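Local structure of OsmC family peroxiredoxin (Aquifex aeolicus, 2E8F) at residues Tyr87-Lys92 with Trp126-Glu131. The protein probably reduces organic hydroperoxides through a pair of cysteines, as other OsmC family peroxiredoxins do. Residues are numbered along the deposited sequence; the frame is centred on the assembly and turned at random.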
loop_
_atom_site.group_PDB
_atom_site.type_symbol
_atom_site.label_atom_id
_atom_site.label_comp_id
_atom_site.label_asym_id
_atom_site.label_seq_id
_atom_site.Cartn_x
_atom_site.Cartn_y
_atom_site.Cartn_z
ATOM N N TYR A 87 -8.177 16.273 -2.145
ATOM C CA TYR A 87 -6.923 17.008 -2.027
ATOM C C TYR A 87 -7.201 18.445 -1.620
ATOM O O TYR A 87 -8.029 19.115 -2.230
ATOM C CB TYR A 87 -6.192 17.049 -3.369
ATOM C CG TYR A 87 -5.843 15.712 -3.974
ATOM C CD1 TYR A 87 -6.770 15.015 -4.744
ATOM C CD2 TYR A 87 -4.567 15.168 -3.824
ATOM C CE1 TYR A 87 -6.439 13.815 -5.356
ATOM C CE2 TYR A 87 -4.223 13.964 -4.439
ATOM C CZ TYR A 87 -5.163 13.298 -5.203
ATOM O OH TYR A 87 -4.828 12.125 -5.834
ATOM N N VAL A 88 -6.500 18.921 -0.601
ATOM C CA VAL A 88 -6.664 20.296 -0.155
ATOM C C VAL A 88 -5.298 20.970 -0.163
ATOM O O VAL A 88 -4.398 20.576 0.575
ATOM C CB VAL A 88 -7.252 20.364 1.270
ATOM C CG1 VAL A 88 -7.305 21.816 1.745
ATOM C CG2 VAL A 88 -8.646 19.757 1.289
ATOM N N ALA A 89 -5.129 21.973 -1.020
ATOM C CA ALA A 89 -3.861 22.686 -1.075
ATOM C C ALA A 89 -4.037 23.986 -0.298
ATOM O O ALA A 89 -5.051 24.672 -0.442
ATOM C CB ALA A 89 -3.467 22.970 -2.520
ATOM N N VAL A 90 -3.050 24.310 0.531
ATOM C CA VAL A 90 -3.091 25.510 1.357
ATOM C C VAL A 90 -1.931 26.434 1.012
ATOM O O VAL A 90 -0.784 25.995 0.952
ATOM C CB VAL A 90 -2.987 25.145 2.858
ATOM C CG1 VAL A 90 -3.049 26.400 3.710
ATOM C CG2 VAL A 90 -4.094 24.176 3.231
ATOM N N GLY A 91 -2.234 27.713 0.801
ATOM C CA GLY A 91 -1.202 28.682 0.472
ATOM C C GLY A 91 -1.646 29.551 -0.689
ATOM O O GLY A 91 -2.838 29.805 -0.857
ATOM N N LYS A 92 -0.695 30.026 -1.483
ATOM C CA LYS A 92 -1.044 30.834 -2.647
ATOM C C LYS A 92 -1.115 29.858 -3.809
ATOM O O LYS A 92 -0.204 29.784 -4.635
ATOM C CB LYS A 92 0.016 31.903 -2.912
ATOM C CG LYS A 92 0.174 32.927 -1.795
ATOM C CD LYS A 92 1.116 34.044 -2.224
ATOM C CE LYS A 92 1.514 34.936 -1.062
ATOM N NZ LYS A 92 0.344 35.623 -0.454
ATOM N N TRP A 126 -11.078 18.171 -5.073
ATOM C CA TRP A 126 -10.003 19.012 -4.573
ATOM C C TRP A 126 -10.517 20.403 -4.247
ATOM O O TRP A 126 -11.597 20.798 -4.685
ATOM C CB TRP A 126 -8.879 19.095 -5.611
ATOM C CG TRP A 126 -9.333 19.645 -6.923
ATOM C CD1 TRP A 126 -9.394 20.960 -7.286
ATOM C CD2 TRP A 126 -9.866 18.899 -8.025
ATOM N NE1 TRP A 126 -9.935 21.079 -8.547
ATOM C CE2 TRP A 126 -10.234 19.830 -9.021
ATOM C CE3 TRP A 126 -10.072 17.534 -8.265
ATOM C CZ2 TRP A 126 -10.796 19.439 -10.242
ATOM C CZ3 TRP A 126 -10.632 17.144 -9.482
ATOM C CH2 TRP A 126 -10.986 18.097 -10.454
ATOM N N GLU A 127 -9.743 21.134 -3.458
ATOM C CA GLU A 127 -10.115 22.488 -3.088
ATOM C C GLU A 127 -8.887 23.218 -2.593
ATOM O O GLU A 127 -7.953 22.608 -2.073
ATOM C CB GLU A 127 -11.181 22.479 -1.991
ATOM C CG GLU A 127 -10.688 21.981 -0.644
ATOM C CD GLU A 127 -11.749 22.091 0.437
ATOM O OE1 GLU A 127 -12.824 21.476 0.282
ATOM O OE2 GLU A 127 -11.508 22.789 1.444
ATOM N N VAL A 128 -8.884 24.532 -2.767
ATOM C CA VAL A 128 -7.765 25.326 -2.311
ATOM C C VAL A 128 -8.210 26.250 -1.192
ATOM O O VAL A 128 -9.365 26.672 -1.129
ATOM C CB VAL A 128 -7.175 26.186 -3.452
ATOM C CG1 VAL A 128 -6.703 25.297 -4.584
ATOM C CG2 VAL A 128 -8.217 27.173 -3.951
ATOM N N LYS A 129 -7.282 26.533 -0.293
ATOM C CA LYS A 129 -7.523 27.438 0.812
ATOM C C LYS A 129 -6.439 28.477 0.629
ATOM O O LYS A 129 -5.264 28.206 0.872
ATOM C CB LYS A 129 -7.361 26.716 2.151
ATOM C CG LYS A 129 -8.617 26.008 2.622
ATOM C CD LYS A 129 -9.690 27.016 3.020
ATOM C CE LYS A 129 -10.963 26.331 3.495
ATOM N NZ LYS A 129 -11.976 27.318 3.974
ATOM N N TRP A 130 -6.822 29.662 0.162
ATOM C CA TRP A 130 -5.838 30.705 -0.056
ATOM C C TRP A 130 -5.350 31.265 1.266
ATOM O O TRP A 130 -6.127 31.812 2.054
ATOM C CB TRP A 130 -6.407 31.827 -0.923
ATOM C CG TRP A 130 -5.336 32.743 -1.400
ATOM C CD1 TRP A 130 -4.756 33.765 -0.701
ATOM C CD2 TRP A 130 -4.643 32.669 -2.651
ATOM N NE1 TRP A 130 -3.739 34.328 -1.437
ATOM C CE2 TRP A 130 -3.649 33.673 -2.638
ATOM C CE3 TRP A 130 -4.763 31.849 -3.781
ATOM C CZ2 TRP A 130 -2.777 33.879 -3.715
ATOM C CZ3 TRP A 130 -3.896 32.054 -4.852
ATOM C CH2 TRP A 130 -2.915 33.062 -4.809
ATOM N N GLU A 131 -4.052 31.126 1.500
ATOM C CA GLU A 131 -3.452 31.602 2.732
ATOM C C GLU A 131 -2.089 32.227 2.528
ATOM O O GLU A 131 -1.375 31.908 1.577
ATOM C CB GLU A 131 -3.329 30.454 3.738
ATOM C CG GLU A 131 -4.653 30.016 4.324
ATOM C CD GLU A 131 -4.495 29.127 5.542
ATOM O OE1 GLU A 131 -3.530 29.334 6.309
ATOM O OE2 GLU A 131 -5.350 28.239 5.742
#
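Strands 80-90 and 121-130 run parallel as neighbours in a mixed beta sheet, joined by a ladder of backbone hydrogen bonds, the first of them from Glu127 N to Tyr87 O at 2.9 Å. Ala89 N then donates to Glu127 O, Lys129 N to Ala89 O, and Gly91 N to Lys129 O, so alternate residues of each strand carry the bonding. The ladder ends at the corner, on Gly91 O, which takes Glu131 N at 3.0 Å from well above the carbonyl plane, with a C=O...N angle of 112°. Beyond that turn, Lys92 CA sits over the six-membered ring of Trp130, 3.6 Å from its centroid, a CH-pi contact, while Lys92 CB meets Trp130 CZ2 at 3.5 Å. Trp130 CG is anti to the backbone N (chi1 -167°), which lays one face of the indole against Gly91 O and Lys92 CA. On the sheet face of Val88 and Val90, Val88 CG2 packs alongside Glu127 CG at 3.6 Å, and Val90 CG1 touches the carboxylate of Glu131. Both carboxylates form salt bridges through OE1, Glu127 with Lys86 and Glu131 with Lys62. The other face, bearing Tyr87, Ala89, Trp126 and Val128, is turned to helix 95-109, where Tyr87 touches Val102 and Val128 touches Leu98. With helices in the link between two adjacent parallel strands, this is a beta-alpha-beta crossover within the OsmC-like fold.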